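RNA-directed RNA polymerase (Infectious pancreatic necrosis virus, PDB 2YI9) copies RNA from an RNA template as the RNA-dependent RNA polymerase, adding nucleotides from ribonucleoside 5'-triphosphates with release of diphosphate, and is probably found covalently attached to genomic RNA. Local coordinates at residues Gly180-Lys185 / Leu507-Gly512; Asp388-Leu393 / Leu482-Val487; Tyr399-Glu404 / Pro497-Lys502. All coordinates share one frame; numbering follows the deposited sequence.

Contact 1 (Gly180-Lys185 / Leu507-Gly512). With K (potassium ion), chain G.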
ATOM      1  N   GLY A 180       9.997  20.314   8.158  1.00 26.97           N
ATOM      2  CA  GLY A 180       9.846  21.060   9.406  1.00 26.85           C
ATOM      3  C   GLY A 180      10.839  20.740  10.502  1.00 30.97           C
ATOM      4  O   GLY A 180      12.033  20.988  10.341  1.00 32.35           O
ATOM      5  N   ARG A 181      10.346  20.204  11.637  1.00 27.16           N
ATOM      6  CA  ARG A 181      11.185  19.887  12.807  1.00 27.19           C
ATOM      7  C   ARG A 181      12.331  18.902  12.509  1.00 31.15           C
ATOM      8  O   ARG A 181      13.395  18.992  13.118  1.00 31.45           O
ATOM      9  CB  ARG A 181      10.324  19.376  13.991  1.00 23.94           C
ATOM     10  CG  ARG A 181       9.693  17.988  13.776  1.00 26.85           C
ATOM     11  CD  ARG A 181       8.917  17.532  15.005  1.00 25.50           C
ATOM     12  NE  ARG A 181       8.362  16.177  14.875  1.00 27.21           N
ATOM     13  CZ  ARG A 181       9.033  15.050  15.113  1.00 33.77           C
ATOM     14  NH1 ARG A 181      10.319  15.090  15.442  1.00 27.06           N
ATOM     15  NH2 ARG A 181       8.426  13.873  15.001  1.00 18.68           N
ATOM     16  N   ASN A 182      12.096  17.953  11.590  1.00 26.40           N
ATOM     17  CA  ASN A 182      13.050  16.903  11.273  1.00 25.09           C
ATOM     18  C   ASN A 182      13.135  16.743   9.750  1.00 26.67           C
ATOM     19  O   ASN A 182      12.540  15.823   9.205  1.00 24.67           O
ATOM     20  CB  ASN A 182      12.615  15.596  11.980  1.00 22.74           C
ATOM     21  CG  ASN A 182      13.620  14.489  11.854  1.00 25.81           C
ATOM     22  OD1 ASN A 182      14.805  14.710  12.036  1.00 24.55           O
ATOM     23  ND2 ASN A 182      13.183  13.309  11.456  1.00 17.99           N
ATOM     24  N   PRO A 183      13.858  17.643   9.039  1.00 23.44           N
ATOM     25  CA  PRO A 183      13.907  17.539   7.565  1.00 22.25           C
ATOM     26  C   PRO A 183      14.428  16.190   7.056  1.00 25.52           C
ATOM     27  O   PRO A 183      15.276  15.560   7.686  1.00 23.35           O
ATOM     28  CB  PRO A 183      14.799  18.723   7.137  1.00 23.69           C
ATOM     29  CG  PRO A 183      14.766  19.672   8.299  1.00 28.49           C
ATOM     30  CD  PRO A 183      14.637  18.807   9.525  1.00 24.24           C
ATOM     31  N   ASN A 184      13.878  15.742   5.919  1.00 22.52           N
ATOM     32  CA  ASN A 184      14.248  14.481   5.284  1.00 21.83           C
ATOM     33  C   ASN A 184      15.737  14.396   4.962  1.00 23.90           C
ATOM     34  O   ASN A 184      16.372  15.401   4.686  1.00 22.62           O
ATOM     35  CB  ASN A 184      13.443  14.271   4.000  1.00 22.61           C
ATOM     36  CG  ASN A 184      11.979  14.052   4.256  1.00 27.54           C
ATOM     37  OD1 ASN A 184      11.548  13.877   5.396  1.00 19.12           O
ATOM     38  ND2 ASN A 184      11.181  14.102   3.195  1.00 15.74           N
ATOM     39  N   LYS A 185      16.274  13.180   4.973  1.00 20.34           N
ATOM     40  CA  LYS A 185      17.665  12.929   4.634  1.00 21.11           C
ATOM     41  C   LYS A 185      17.724  11.806   3.613  1.00 24.62           C
ATOM     42  O   LYS A 185      17.065  10.766   3.786  1.00 21.22           O
ATOM     43  CB  LYS A 185      18.484  12.548   5.883  1.00 21.86           C
ATOM     44  CG  LYS A 185      18.716  13.708   6.824  1.00 21.76           C
ATOM     45  CD  LYS A 185      19.546  13.332   8.062  1.00 25.01           C
ATOM     46  CE  LYS A 185      19.761  14.587   8.884  1.00 29.20           C
ATOM     47  NZ  LYS A 185      20.621  14.351  10.060  1.00 37.89           N
ATOM     48  N   LEU A 507      17.047   8.867  16.994  1.00 26.50           N
ATOM     49  CA  LEU A 507      17.176   8.218  15.674  1.00 25.03           C
ATOM     50  C   LEU A 507      16.381   8.967  14.602  1.00 27.21           C
ATOM     51  O   LEU A 507      16.670   8.800  13.422  1.00 26.61           O
ATOM     52  CB  LEU A 507      16.780   6.728  15.721  1.00 24.30           C
ATOM     53  CG  LEU A 507      17.554   5.857  16.724  1.00 28.93           C
ATOM     54  CD1 LEU A 507      16.920   4.492  16.845  1.00 29.08           C
ATOM     55  CD2 LEU A 507      19.059   5.812  16.423  1.00 27.43           C
ATOM     56  N   GLU A 508      15.413   9.833  15.007  1.00 23.51           N
ATOM     57  CA  GLU A 508      14.646  10.664  14.062  1.00 22.87           C
ATOM     58  C   GLU A 508      15.598  11.603  13.319  1.00 27.03           C
ATOM     59  O   GLU A 508      15.603  11.621  12.091  1.00 27.03           O
ATOM     60  CB  GLU A 508      13.575  11.505  14.778  1.00 23.30           C
ATOM     61  CG  GLU A 508      12.328  10.750  15.211  1.00 24.73           C
ATOM     62  CD  GLU A 508      11.215  11.686  15.642  1.00 35.45           C
ATOM     63  OE1 GLU A 508      11.450  12.533  16.532  1.00 36.10           O
ATOM     64  OE2 GLU A 508      10.128  11.628  15.028  1.00 28.42           O
ATOM     65  N   GLU A 509      16.418  12.355  14.064  1.00 24.55           N
ATOM     66  CA  GLU A 509      17.393  13.282  13.485  1.00 25.41           C
ATOM     67  C   GLU A 509      18.497  12.539  12.726  1.00 28.44           C
ATOM     68  O   GLU A 509      18.925  12.990  11.672  1.00 27.63           O
ATOM     69  CB  GLU A 509      18.003  14.211  14.553  1.00 27.19           C
ATOM     70  CG  GLU A 509      18.844  15.309  13.924  1.00 40.63           C
ATOM     71  CD  GLU A 509      19.600  16.249  14.837  1.00 64.16           C
ATOM     72  OE1 GLU A 509      19.178  16.443  16.000  1.00 63.04           O
ATOM     73  OE2 GLU A 509      20.573  16.865  14.346  1.00 66.00           O
ATOM     74  N   LYS A 510      18.945  11.413  13.263  1.00 24.84           N
ATOM     75  CA  LYS A 510      19.993  10.612  12.638  1.00 24.46           C
ATOM     76  C   LYS A 510      19.566  10.133  11.234  1.00 26.22           C
ATOM     77  O   LYS A 510      20.366  10.161  10.306  1.00 25.87           O
ATOM     78  CB  LYS A 510      20.337   9.427  13.572  1.00 27.03           C
ATOM     79  CG  LYS A 510      21.469   8.540  13.099  1.00 43.10           C
ATOM     80  CD  LYS A 510      22.830   9.027  13.570  1.00 55.92           C
ATOM     81  CE  LYS A 510      23.872   7.923  13.625  1.00 53.17           C
ATOM     82  NZ  LYS A 510      24.206   7.391  12.276  1.00 48.53           N
ATOM     83  N   THR A 511      18.295   9.720  11.086  1.00 22.91           N
ATOM     84  CA  THR A 511      17.771   9.181   9.829  1.00 21.77           C
ATOM     85  C   THR A 511      17.032  10.188   8.943  1.00 24.43           C
ATOM     86  O   THR A 511      16.812   9.895   7.771  1.00 23.11           O
ATOM     87  CB  THR A 511      16.845   7.971  10.127  1.00 24.01           C
ATOM     88  OG1 THR A 511      15.699   8.430  10.851  1.00 20.58           O
ATOM     89  CG2 THR A 511      17.553   6.840  10.904  1.00 18.80           C
ATOM     90  N   GLY A 512      16.571  11.303   9.518  1.00 22.72           N
ATOM     91  CA  GLY A 512      15.702  12.259   8.823  1.00 22.00           C
ATOM     92  C   GLY A 512      14.275  11.715   8.701  1.00 23.56           C
ATOM     93  O   GLY A 512      13.445  12.275   7.988  1.00 21.86           O
TER
HETATM   94  K     K G1794      11.341  13.768   8.015  1.00 24.35           K
HETATM   95  O   HOH W   1      14.028  11.178   5.319  1.00 20.23           O
HETATM   96  O   HOH W   2      16.859   8.528   5.382  1.00 24.87           O
HETATM   97  O   HOH W   3      20.630  17.124  11.291  1.00 36.48           O
HETATM   98  O   HOH W   4      22.677  11.849  10.176  1.00 43.08           O
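Arg181 grips Glu508 end-on with two nitrogens. NH1 of Arg181 bonds OE1 of Glu508 at 3.0 Å, and NH2 of Arg181 bonds OE2 of Glu508 at 2.8 Å. The guanidinium and carboxylate planes stand 45° apart; OE2 is met on its syn side, OE1 from above the carboxylate plane. NH2 also serves Glu404. Asn182 points its amide at the helix end. CG lies anti to the backbone N (chi1 -173°), and ND2 of Asn182 makes a weak bond to O of Glu508. Lys185 stretches alongside Gly512 with its chain extended. NZ of Lys185 hydrogen-bonds O of Glu509 at 2.7 Å, and waters extend its reach to Lys510 O and the Glu509 carboxylate. A cation among the last helical carbonyls should be favoured there. Potassium joins the two segments through backbone O of Asn182 (2.7 Å) and of Gly512 (2.6 Å) and side-chain OD1 of Asn184 (2.6 Å). ND2 of Asn184 hydrogen-bonds Ala408 outside the segments. Val177, Asn409 and Asn514 complete the site. The contact thus ties the loop between helices 164-179 and 187-190 to the C-terminal end of helix 507-511, which leads into strand 515-521 and touches helix 476-493 through Thr511.

Contact 2 (Asp388-Leu393 / Leu482-Val487); sequences DNIYIL and LMSTIV. With MG (magnesium ion), chain F.
Ile390 packs against Ser484 and Val487. This joins strand 389-394 of the palm to helix 476-493. Asp388 and Asn389 belong to the Ala-Asp-Asn form of polymerase motif C. In birnaviruses this motif precedes motif A in the chain, a permuted palm. The strand and helix segments run roughly the same way, with axes 34° apart and 8.8 Å at closest approach.

The apolar contacts come from one isoleucine branch. CG1 of Ile390 lies anti to the carbonyl carbon (chi1 -65°), which carries CD1 out to the helix. CG1 of Ile390 sits 3.7 Å from CB of Ser484. CD1 of Ile390 sits 4.0 Å from CG1 of Val487, one helical turn on.

The polar tip of Ser484 serves the turn. OG of Ser484 lies 3.6 Å from CA of Asp388, and it hydrogen-bonds O of Ala387. The buried hydroxyl therefore has a partner just before the strand.

Metal binding uses the other face of the strand. Asn389 points away from the helix, and its OD1 binds magnesium at 2.1 Å. ND2 of Asn389 bonds O of Tyr386, which fixes which way round the amide sits. Asp402 and four waters complete six ligands, consistent with a polymerase metal site. Tyr391 stands in the second shell. Its hydroxyl is also hydrogen-bonded to the backbone O of Asp559 and N of Leu561, and OH of Tyr391 lies 2.6 Å from water 5, itself a magnesium ligand.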
ATOM      1  N   ASP A 388       5.592   1.061   6.782  1.00 15.33           N
ATOM      2  CA  ASP A 388       5.831   2.099   7.789  1.00 14.79           C
ATOM      3  C   ASP A 388       5.543   1.650   9.243  1.00 19.36           C
ATOM      4  O   ASP A 388       5.427   2.502  10.124  1.00 20.06           O
ATOM      5  CB  ASP A 388       5.045   3.381   7.436  1.00 16.48           C
ATOM      6  CG  ASP A 388       3.551   3.159   7.344  1.00 26.72           C
ATOM      7  OD1 ASP A 388       3.141   2.045   6.948  1.00 26.53           O
ATOM      8  OD2 ASP A 388       2.787   4.107   7.652  1.00 32.52           O
ATOM      9  N   ASN A 389       5.419   0.328   9.494  1.00 15.91           N
ATOM     10  CA  ASN A 389       5.185  -0.210  10.846  1.00 17.01           C
ATOM     11  C   ASN A 389       6.406  -0.972  11.312  1.00 20.22           C
ATOM     12  O   ASN A 389       6.967  -1.789  10.565  1.00 19.67           O
ATOM     13  CB  ASN A 389       3.969  -1.169  10.884  1.00 15.14           C
ATOM     14  CG  ASN A 389       2.720  -0.563  10.316  1.00 27.59           C
ATOM     15  OD1 ASN A 389       2.016   0.161  10.985  1.00 22.25           O
ATOM     16  ND2 ASN A 389       2.441  -0.803   9.049  1.00 16.49           N
ATOM     17  N   ILE A 390       6.797  -0.723  12.559  1.00 16.10           N
ATOM     18  CA  ILE A 390       7.916  -1.409  13.194  1.00 15.57           C
ATOM     19  C   ILE A 390       7.379  -1.990  14.501  1.00 20.29           C
ATOM     20  O   ILE A 390       6.704  -1.292  15.248  1.00 19.30           O
ATOM     21  CB  ILE A 390       9.125  -0.451  13.451  1.00 17.88           C
ATOM     22  CG1 ILE A 390       9.743   0.067  12.137  1.00 17.28           C
ATOM     23  CG2 ILE A 390      10.192  -1.108  14.384  1.00 17.07           C
ATOM     24  CD1 ILE A 390      10.623   1.355  12.305  1.00 16.86           C
ATOM     25  N   TYR A 391       7.687  -3.252  14.770  1.00 17.73           N
ATOM     26  CA  TYR A 391       7.319  -3.901  16.026  1.00 16.99           C
ATOM     27  C   TYR A 391       8.592  -4.316  16.720  1.00 20.59           C
ATOM     28  O   TYR A 391       9.451  -4.951  16.113  1.00 20.85           O
ATOM     29  CB  TYR A 391       6.390  -5.110  15.800  1.00 17.61           C
ATOM     30  CG  TYR A 391       5.112  -4.722  15.095  1.00 18.20           C
ATOM     31  CD1 TYR A 391       4.038  -4.193  15.803  1.00 18.07           C
ATOM     32  CD2 TYR A 391       4.999  -4.820  13.709  1.00 19.33           C
ATOM     33  CE1 TYR A 391       2.858  -3.824  15.155  1.00 17.88           C
ATOM     34  CE2 TYR A 391       3.841  -4.413  13.047  1.00 20.40           C
ATOM     35  CZ  TYR A 391       2.770  -3.925  13.777  1.00 24.17           C
ATOM     36  OH  TYR A 391       1.617  -3.550  13.135  1.00 22.95           O
ATOM     37  N   ILE A 392       8.740  -3.911  17.971  1.00 16.91           N
ATOM     38  CA  ILE A 392       9.902  -4.274  18.764  1.00 17.96           C
ATOM     39  C   ILE A 392       9.462  -4.963  20.043  1.00 24.07           C
ATOM     40  O   ILE A 392       8.603  -4.456  20.771  1.00 22.19           O
ATOM     41  CB  ILE A 392      10.832  -3.052  19.057  1.00 20.91           C
ATOM     42  CG1 ILE A 392      11.558  -2.576  17.766  1.00 20.35           C
ATOM     43  CG2 ILE A 392      11.852  -3.375  20.206  1.00 19.87           C
ATOM     44  CD1 ILE A 392      12.283  -1.208  17.888  1.00 16.10           C
ATOM     45  N   LEU A 393      10.080  -6.115  20.317  1.00 22.34           N
ATOM     46  CA  LEU A 393       9.912  -6.829  21.568  1.00 22.21           C
ATOM     47  C   LEU A 393      11.248  -6.670  22.297  1.00 26.40           C
ATOM     48  O   LEU A 393      12.269  -7.168  21.820  1.00 25.14           O
ATOM     49  CB  LEU A 393       9.598  -8.322  21.333  1.00 22.96           C
ATOM     50  CG  LEU A 393       9.079  -9.137  22.538  1.00 29.02           C
ATOM     51  CD1 LEU A 393       8.764 -10.562  22.125  1.00 30.54           C
ATOM     52  CD2 LEU A 393      10.116  -9.242  23.636  1.00 34.85           C
ATOM     53  N   LEU A 482      11.642   0.322   3.234  1.00 17.23           N
ATOM     54  CA  LEU A 482      13.044   0.715   3.200  1.00 17.32           C
ATOM     55  C   LEU A 482      13.331   1.790   4.278  1.00 20.16           C
ATOM     56  O   LEU A 482      14.344   1.709   4.965  1.00 19.83           O
ATOM     57  CB  LEU A 482      13.450   1.194   1.779  1.00 16.84           C
ATOM     58  CG  LEU A 482      14.842   1.858   1.650  1.00 22.54           C
ATOM     59  CD1 LEU A 482      15.959   0.927   2.194  1.00 24.30           C
ATOM     60  CD2 LEU A 482      15.143   2.130   0.227  1.00 23.97           C
ATOM     61  N   MET A 483      12.436   2.759   4.451  1.00 16.63           N
ATOM     62  CA  MET A 483      12.611   3.778   5.497  1.00 15.92           C
ATOM     63  C   MET A 483      12.582   3.154   6.890  1.00 20.72           C
ATOM     64  O   MET A 483      13.424   3.492   7.724  1.00 21.72           O
ATOM     65  CB  MET A 483      11.591   4.909   5.350  1.00 16.69           C
ATOM     66  CG  MET A 483      11.892   5.784   4.132  1.00 19.90           C
ATOM     67  SD  MET A 483      10.820   7.205   4.086  1.00 22.56           S
ATOM     68  CE  MET A 483       9.241   6.448   3.637  1.00 17.70           C
ATOM     69  N   SER A 484      11.679   2.187   7.122  1.00 15.83           N
ATOM     70  CA  SER A 484      11.636   1.478   8.416  1.00 15.76           C
ATOM     71  C   SER A 484      12.911   0.651   8.611  1.00 19.56           C
ATOM     72  O   SER A 484      13.417   0.570   9.733  1.00 18.52           O
ATOM     73  CB  SER A 484      10.409   0.577   8.493  1.00 15.15           C
ATOM     74  OG  SER A 484       9.243   1.364   8.626  1.00 22.00           O
ATOM     75  N   THR A 485      13.451   0.070   7.506  1.00 16.92           N
ATOM     76  CA  THR A 485      14.694  -0.710   7.532  1.00 16.88           C
ATOM     77  C   THR A 485      15.855   0.181   8.012  1.00 21.16           C
ATOM     78  O   THR A 485      16.669  -0.277   8.813  1.00 21.03           O
ATOM     79  CB  THR A 485      14.962  -1.335   6.142  1.00 22.29           C
ATOM     80  OG1 THR A 485      13.963  -2.318   5.901  1.00 18.68           O
ATOM     81  CG2 THR A 485      16.362  -1.972   6.027  1.00 17.56           C
ATOM     82  N   ILE A 486      15.918   1.441   7.528  1.00 18.67           N
ATOM     83  CA  ILE A 486      16.953   2.406   7.931  1.00 19.63           C
ATOM     84  C   ILE A 486      16.832   2.707   9.447  1.00 23.03           C
ATOM     85  O   ILE A 486      17.834   2.659  10.160  1.00 22.03           O
ATOM     86  CB  ILE A 486      16.916   3.693   7.055  1.00 21.91           C
ATOM     87  CG1 ILE A 486      17.317   3.357   5.592  1.00 21.55           C
ATOM     88  CG2 ILE A 486      17.812   4.824   7.658  1.00 21.73           C
ATOM     89  CD1 ILE A 486      17.033   4.484   4.549  1.00 18.61           C
ATOM     90  N   VAL A 487      15.606   2.976   9.921  1.00 18.91           N
ATOM     91  CA  VAL A 487      15.363   3.241  11.345  1.00 18.27           C
ATOM     92  C   VAL A 487      15.822   2.047  12.203  1.00 22.45           C
ATOM     93  O   VAL A 487      16.530   2.248  13.191  1.00 22.34           O
ATOM     94  CB  VAL A 487      13.888   3.641  11.628  1.00 19.65           C
ATOM     95  CG1 VAL A 487      13.630   3.786  13.138  1.00 19.00           C
ATOM     96  CG2 VAL A 487      13.528   4.938  10.884  1.00 18.79           C
TER
HETATM   97 MG    MG F1793       1.327   0.550  12.950  1.00 28.49          MG
HETATM   98  O   HOH W   5       0.412  -1.258  13.143  1.00 28.20           O
HETATM   99  O   HOH W   6       0.403   1.218  14.692  1.00 25.59           O
HETATM  100  O   HOH W   7      -0.341   1.389  11.680  1.00 24.44           O
HETATM  101  O   HOH W   8       3.106  -0.141  14.058  1.00 20.35           O

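Contact 3 (Tyr399-Glu404 / Pro497-Lys502); sequences YSIDLE and PNPMTK. With MG (magnesium ion), chain F.
Tyr399 lies across the 497-502 loop and meets Pro499, Met500 and Asn498 in turn. CG of Tyr399 is anti to the carbonyl carbon (chi1 -58°), which lays the ring over the proline. CB of Tyr399 is 4.1 Å from CG of Pro499. Next along, CG of Tyr399 is 3.7 Å from the same proline carbon, which sits over one ring face toward the rim in a CH-pi contact. CD1 faces CB of Pro499, and CD2 faces CG of Pro499. CE2 of Tyr399 lies 3.7 Å from CD of Pro499. CE1 of Tyr399 lies 3.7 Å from CG of Met500. The bent methionine chain sets SD of Met500 obliquely to the ring, 5.1 Å from the Tyr399 centroid, a Met-aromatic contact.

At the tip, CZ lies by ND2 of Asn498, and OH of Tyr399 accepts a hydrogen bond from ND2 of Asn498 at 2.8 Å. The bond is fairly straight (160°) and lies near the amide plane, which stands 81° from the ring. Ile401, two residues along the strand, adds a lighter touch: its CD1 is 4.2 Å from CG of Pro499.

The loop is a type I turn from Asn498 to Thr501. OD1 of Asn498 accepts from N of Met500 at 3.0 Å, forming an Asx turn. O of Asn498 takes both N and OG1 of Thr501, the N-cap of helix 502-505. The contact therefore joins the turn to the motif A strand, whose Asp402 further along binds magnesium.

The chemistry is mixed. A CH-pi contact places Pro499 over the ring, while the amide is fixed in rotation: OD1 serves the turn, and ND2 serves both the phenol oxygen and Asp395 outside.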
ATOM      1  N   TYR A 399       6.342  -3.149  21.576  1.00 19.53           N
ATOM      2  CA  TYR A 399       6.208  -1.785  21.072  1.00 20.21           C
ATOM      3  C   TYR A 399       5.730  -1.797  19.650  1.00 25.00           C
ATOM      4  O   TYR A 399       6.306  -2.487  18.812  1.00 23.82           O
ATOM      5  CB  TYR A 399       7.545  -1.015  21.139  1.00 20.55           C
ATOM      6  CG  TYR A 399       8.115  -0.940  22.535  1.00 21.43           C
ATOM      7  CD1 TYR A 399       7.742   0.083  23.408  1.00 23.21           C
ATOM      8  CD2 TYR A 399       9.019  -1.902  22.993  1.00 21.42           C
ATOM      9  CE1 TYR A 399       8.244   0.140  24.709  1.00 24.40           C
ATOM     10  CE2 TYR A 399       9.549  -1.838  24.277  1.00 22.00           C
ATOM     11  CZ  TYR A 399       9.162  -0.812  25.131  1.00 31.02           C
ATOM     12  OH  TYR A 399       9.658  -0.771  26.412  1.00 31.66           O
ATOM     13  N   SER A 400       4.691  -1.027  19.378  1.00 22.11           N
ATOM     14  CA  SER A 400       4.189  -0.843  18.034  1.00 22.08           C
ATOM     15  C   SER A 400       4.578   0.589  17.670  1.00 26.59           C
ATOM     16  O   SER A 400       4.173   1.547  18.344  1.00 25.50           O
ATOM     17  CB  SER A 400       2.678  -1.034  17.969  1.00 24.11           C
ATOM     18  OG  SER A 400       2.255  -0.788  16.640  1.00 24.65           O
ATOM     19  N   ILE A 401       5.449   0.721  16.655  1.00 21.81           N
ATOM     20  CA  ILE A 401       5.987   2.000  16.210  1.00 20.58           C
ATOM     21  C   ILE A 401       5.508   2.292  14.799  1.00 23.83           C
ATOM     22  O   ILE A 401       5.444   1.383  13.970  1.00 24.09           O
ATOM     23  CB  ILE A 401       7.543   1.976  16.323  1.00 24.26           C
ATOM     24  CG1 ILE A 401       7.999   1.819  17.798  1.00 23.74           C
ATOM     25  CG2 ILE A 401       8.236   3.205  15.650  1.00 26.16           C
ATOM     26  CD1 ILE A 401       9.179   0.915  17.964  1.00 22.12           C
ATOM     27  N   ASP A 402       5.175   3.558  14.521  1.00 19.09           N
ATOM     28  CA  ASP A 402       4.803   3.953  13.162  1.00 17.42           C
ATOM     29  C   ASP A 402       5.678   5.073  12.731  1.00 19.46           C
ATOM     30  O   ASP A 402       5.977   5.962  13.524  1.00 19.69           O
ATOM     31  CB  ASP A 402       3.335   4.436  13.079  1.00 18.80           C
ATOM     32  CG  ASP A 402       2.297   3.360  13.295  1.00 32.23           C
ATOM     33  OD1 ASP A 402       2.474   2.245  12.769  1.00 32.85           O
ATOM     34  OD2 ASP A 402       1.315   3.624  14.003  1.00 41.24           O
ATOM     35  N   LEU A 403       6.030   5.097  11.453  1.00 17.00           N
ATOM     36  CA  LEU A 403       6.685   6.284  10.894  1.00 16.79           C
ATOM     37  C   LEU A 403       5.580   7.353  10.922  1.00 20.26           C
ATOM     38  O   LEU A 403       4.390   7.017  10.763  1.00 17.81           O
ATOM     39  CB  LEU A 403       7.159   6.049   9.450  1.00 16.32           C
ATOM     40  CG  LEU A 403       8.115   4.864   9.226  1.00 20.76           C
ATOM     41  CD1 LEU A 403       8.623   4.846   7.796  1.00 19.29           C
ATOM     42  CD2 LEU A 403       9.279   4.836  10.281  1.00 18.68           C
ATOM     43  N   GLU A 404       5.939   8.596  11.218  1.00 18.73           N
ATOM     44  CA  GLU A 404       4.934   9.663  11.284  1.00 18.93           C
ATOM     45  C   GLU A 404       4.668  10.115   9.859  1.00 23.30           C
ATOM     46  O   GLU A 404       5.593  10.601   9.199  1.00 23.56           O
ATOM     47  CB  GLU A 404       5.434  10.819  12.174  1.00 20.69           C
ATOM     48  CG  GLU A 404       4.486  12.002  12.250  1.00 27.71           C
ATOM     49  CD  GLU A 404       5.005  13.219  12.997  1.00 44.39           C
ATOM     50  OE1 GLU A 404       6.237  13.338  13.177  1.00 30.01           O
ATOM     51  OE2 GLU A 404       4.180  14.099  13.332  1.00 39.77           O
ATOM     52  N   PRO A 497      18.570   0.863  21.848  1.00 24.05           N
ATOM     53  CA  PRO A 497      17.984   1.610  22.978  1.00 23.80           C
ATOM     54  C   PRO A 497      16.481   1.340  23.070  1.00 27.58           C
ATOM     55  O   PRO A 497      15.810   1.101  22.039  1.00 24.51           O
ATOM     56  CB  PRO A 497      18.245   3.075  22.609  1.00 25.01           C
ATOM     57  CG  PRO A 497      18.330   3.068  21.102  1.00 28.28           C
ATOM     58  CD  PRO A 497      19.077   1.791  20.812  1.00 24.16           C
ATOM     59  N   ASN A 498      15.961   1.341  24.296  1.00 24.40           N
ATOM     60  CA  ASN A 498      14.540   1.096  24.526  1.00 23.96           C
ATOM     61  C   ASN A 498      13.692   2.173  23.807  1.00 26.79           C
ATOM     62  O   ASN A 498      14.023   3.353  23.923  1.00 27.37           O
ATOM     63  CB  ASN A 498      14.234   1.062  26.049  1.00 19.09           C
ATOM     64  CG  ASN A 498      12.793   0.733  26.313  1.00 32.05           C
ATOM     65  OD1 ASN A 498      11.923   1.601  26.252  1.00 30.80           O
ATOM     66  ND2 ASN A 498      12.488  -0.546  26.476  1.00 24.51           N
ATOM     67  N   PRO A 499      12.607   1.793  23.088  1.00 23.04           N
ATOM     68  CA  PRO A 499      11.795   2.797  22.373  1.00 23.52           C
ATOM     69  C   PRO A 499      11.245   3.986  23.166  1.00 29.76           C
ATOM     70  O   PRO A 499      10.957   5.022  22.560  1.00 29.59           O
ATOM     71  CB  PRO A 499      10.688   1.961  21.724  1.00 25.11           C
ATOM     72  CG  PRO A 499      11.314   0.609  21.537  1.00 29.03           C
ATOM     73  CD  PRO A 499      12.122   0.424  22.796  1.00 24.60           C
ATOM     74  N   MET A 500      11.148   3.868  24.509  1.00 26.43           N
ATOM     75  CA  MET A 500      10.635   4.943  25.375  1.00 26.69           C
ATOM     76  C   MET A 500      11.704   5.956  25.799  1.00 34.46           C
ATOM     77  O   MET A 500      11.388   6.890  26.531  1.00 35.94           O
ATOM     78  CB  MET A 500       9.944   4.367  26.631  1.00 28.19           C
ATOM     79  CG  MET A 500       8.797   3.411  26.328  1.00 31.14           C
ATOM     80  SD  MET A 500       7.624   3.998  25.064  1.00 35.41           S
ATOM     81  CE  MET A 500       6.783   5.316  25.991  1.00 32.12           C
ATOM     82  N   THR A 501      12.959   5.777  25.358  1.00 30.42           N
ATOM     83  CA  THR A 501      14.070   6.637  25.766  1.00 29.84           C
ATOM     84  C   THR A 501      14.400   7.695  24.727  1.00 34.39           C
ATOM     85  O   THR A 501      14.041   7.553  23.552  1.00 33.40           O
ATOM     86  CB  THR A 501      15.315   5.784  26.104  1.00 30.25           C
ATOM     87  OG1 THR A 501      15.799   5.166  24.904  1.00 26.82           O
ATOM     88  CG2 THR A 501      15.043   4.724  27.201  1.00 24.59           C
ATOM     89  N   LYS A 502      15.143   8.732  25.158  1.00 31.83           N
ATOM     90  CA  LYS A 502      15.620   9.804  24.298  1.00 32.54           C
ATOM     91  C   LYS A 502      16.587   9.253  23.240  1.00 36.12           C
ATOM     92  O   LYS A 502      16.585   9.742  22.107  1.00 36.96           O
ATOM     93  CB  LYS A 502      16.288  10.924  25.113  1.00 35.89           C
ATOM     94  CG  LYS A 502      16.405  12.214  24.296  1.00 54.81           C
ATOM     95  CD  LYS A 502      17.191  13.317  24.985  1.00 70.87           C
ATOM     96  CE  LYS A 502      17.155  14.600  24.179  1.00 79.48           C
ATOM     97  NZ  LYS A 502      18.063  14.546  23.001  1.00 83.15           N
TER
HETATM   98 MG    MG F1793       1.327   0.550  12.950  1.00 28.49          MG
HETATM   99  O   HOH W   8       3.106  -0.141  14.058  1.00 20.35           O
HETATM  100  O   HOH W   6       0.403   1.218  14.692  1.00 25.59           O
HETATM  101  O   HOH W   7      -0.341   1.389  11.680  1.00 24.44           O
HETATM  102  O   HOH W   5       0.412  -1.258  13.143  1.00 28.20           O

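How the contacts relate
All three contacts lie in the palm region, but at different depths. Contacts 2 and 3 are mostly buried. Contact 1 is partly exposed. Contacts 2 and 3 share one antiparallel sheet and one magnesium: backbone bonds such as Ile390 O to Ile401 N (2.8 Å) join their strands, and each supplies one protein ligand. Contact 2 sets its strand on a helix by apolar packing. Contact 3 holds the next strand by ring packing and a hydrogen bond from a side-chain amide to the phenol oxygen. Contact 1 relies on charge and potassium instead. It meets contact 2 through Thr511 packing on Ile486 and Val487, and contact 3 through the salt bridge of Arg181 with Glu404.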